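Local coordinates for Fc fragment of IgE receptor II (Bos taurus, PDB 6PWS), which probably serves as a low-affinity IgE receptor (CD23) whose C-type lectin domain binds mannose-type sugars with the help of calcium ions, at residues A[52-55]-A[56-60]. Residues are numbered along the deposited sequence; the frame is centred on the assembly and turned at random.
Sequences EQDF and LTKRA
L56 closes a helical turn on E52, its N bonding E52 O at 3.2 Å, and sends its aliphatic chain inward, where methyl CD2 lies 3.9 Å from F55 CD1. A branched, wholly apolar side chain suits this inner side of helix 50-59, where L56 and F55 both pack on strand 19-25 of the C-type lectin fold. T57 N bonds Q53 O in the same way, and its hydroxyl gives the Q53 amide an acceptor. The bend in the Q53 chain (chi2 65°) turns the amide forward along the helix, and NE2 donates within its own plane to T57 OG1 at 2.9 Å. Glutamine fits here because its other end, OE1, accepts from the indole of W114. K58 N bonds D54 O on the exposed side, which suits charged groups; the long, flexible lysine chain can follow the surface to the aspartate. In one of its two conformers NZ meets D54 OD2 at 2.9 Å from the syn side, 35° out of the carboxylate plane, in a salt bridge. R59 N turns to L56 O, three residues back, and F55 O takes R59 NH1 at 3.0 Å, on a lone pair in the carbonyl plane. R59 CD lies over one face of the F55 ring, offset toward the rim and 3.9 Å from the centroid, a CH-pi contact; the guanidinium sets a face over CD2, 22° from parallel to the ring. Arginine thus offers both apolar carbon and a donor. The Q53 amide, on a buried residue, has partners at both ends, while the lysine and arginine charges, near the helix C-terminus, probably interact favourably with its dipole.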
loop_
_atom_site.group_PDB
_atom_site.type_symbol
_atom_site.label_atom_id
_atom_site.label_comp_id
_atom_site.label_asym_id
_atom_site.label_seq_id
_atom_site.Cartn_x
_atom_site.Cartn_y
_atom_site.Cartn_z
ATOM N N GLU A 52 -6.560 -2.288 10.804
ATOM C CA GLU A 52 -6.479 -2.190 9.351
ATOM C C GLU A 52 -5.291 -2.988 8.829
ATOM O O GLU A 52 -5.399 -3.715 7.830
ATOM C CB GLU A 52 -6.400 -0.716 8.951
ATOM C CG GLU A 52 -6.390 -0.481 7.456
ATOM C CD GLU A 52 -6.537 0.986 7.074
ATOM O OE1 GLU A 52 -6.096 1.871 7.858
ATOM O OE2 GLU A 52 -7.094 1.244 5.980
ATOM N N GLN A 53 -4.133 -2.864 9.489
ATOM C CA GLN A 53 -2.990 -3.666 9.075
ATOM C C GLN A 53 -3.301 -5.156 9.158
ATOM O O GLN A 53 -2.914 -5.919 8.270
ATOM C CB GLN A 53 -1.760 -3.333 9.917
ATOM C CG GLN A 53 -0.536 -4.157 9.512
ATOM C CD GLN A 53 -0.071 -3.847 8.099
ATOM O OE1 GLN A 53 0.258 -2.703 7.789
ATOM N NE2 GLN A 53 -0.024 -4.861 7.245
ATOM N N ASP A 54 -3.982 -5.603 10.218
ATOM C CA ASP A 54 -4.292 -7.024 10.369
ATOM C C ASP A 54 -5.146 -7.515 9.201
ATOM O O ASP A 54 -4.915 -8.607 8.662
ATOM C CB ASP A 54 -5.004 -7.230 11.717
ATOM C CG ASP A 54 -5.602 -8.617 11.886
ATOM O OD1 ASP A 54 -4.822 -9.568 12.078
ATOM O OD2 ASP A 54 -6.852 -8.765 11.873
ATOM N N PHE A 55 -6.140 -6.718 8.799
ATOM C CA PHE A 55 -6.970 -7.066 7.649
ATOM C C PHE A 55 -6.099 -7.313 6.423
ATOM O O PHE A 55 -6.290 -8.282 5.680
ATOM C CB PHE A 55 -7.989 -5.939 7.411
ATOM C CG PHE A 55 -8.719 -6.029 6.093
ATOM C CD1 PHE A 55 -8.258 -5.323 4.992
ATOM C CD2 PHE A 55 -9.853 -6.818 5.938
ATOM C CE1 PHE A 55 -8.909 -5.399 3.773
ATOM C CE2 PHE A 55 -10.503 -6.898 4.714
ATOM C CZ PHE A 55 -10.029 -6.187 3.635
ATOM N N LEU A 56 -5.135 -6.416 6.191
ATOM C CA LEU A 56 -4.248 -6.498 5.031
ATOM C C LEU A 56 -3.248 -7.644 5.152
ATOM O O LEU A 56 -3.039 -8.390 4.189
ATOM C CB LEU A 56 -3.520 -5.163 4.846
ATOM C CG LEU A 56 -4.442 -3.990 4.492
ATOM C CD1 LEU A 56 -3.672 -2.690 4.569
ATOM C CD2 LEU A 56 -5.086 -4.164 3.124
ATOM N N THR A 57 -2.601 -7.791 6.314
ATOM C CA THR A 57 -1.629 -8.860 6.521
ATOM C C THR A 57 -2.237 -10.212 6.207
ATOM O O THR A 57 -1.626 -11.048 5.537
ATOM C CB THR A 57 -1.154 -8.814 7.973
ATOM O OG1 THR A 57 -0.335 -7.657 8.131
ATOM C CG2 THR A 57 -0.376 -10.077 8.367
ATOM N N LYS A 58 -3.451 -10.443 6.689
ATOM C CA LYS A 58 -4.064 -11.752 6.512
ATOM C C LYS A 58 -4.347 -12.069 5.053
ATOM O O LYS A 58 -4.420 -13.250 4.701
ATOM C CB LYS A 58 -5.336 -11.831 7.358
ATOM C CG LYS A 58 -5.021 -11.860 8.849
ATOM C CD LYS A 58 -6.259 -12.025 9.725
ATOM C CE LYS A 58 -7.301 -10.966 9.422
ATOM N NZ LYS A 58 -8.304 -10.836 10.532
ATOM N N ARG A 59 -4.490 -11.045 4.205
ATOM C CA ARG A 59 -4.910 -11.159 2.813
ATOM C C ARG A 59 -3.810 -10.837 1.812
ATOM O O ARG A 59 -4.059 -10.853 0.593
ATOM C CB ARG A 59 -6.114 -10.227 2.608
ATOM C CG ARG A 59 -7.339 -10.701 3.367
ATOM C CD ARG A 59 -8.408 -9.634 3.430
ATOM N NE ARG A 59 -9.629 -10.089 4.090
ATOM C CZ ARG A 59 -9.797 -10.169 5.404
ATOM N NH1 ARG A 59 -8.813 -9.857 6.246
ATOM N NH2 ARG A 59 -10.965 -10.585 5.873
ATOM N N ALA A 60 -2.608 -10.547 2.293
ATOM C CA ALA A 60 -1.541 -10.022 1.459
ATOM C C ALA A 60 -0.974 -11.091 0.525
ATOM O O ALA A 60 -0.913 -12.282 0.843
ATOM C CB ALA A 60 -0.408 -9.480 2.328
#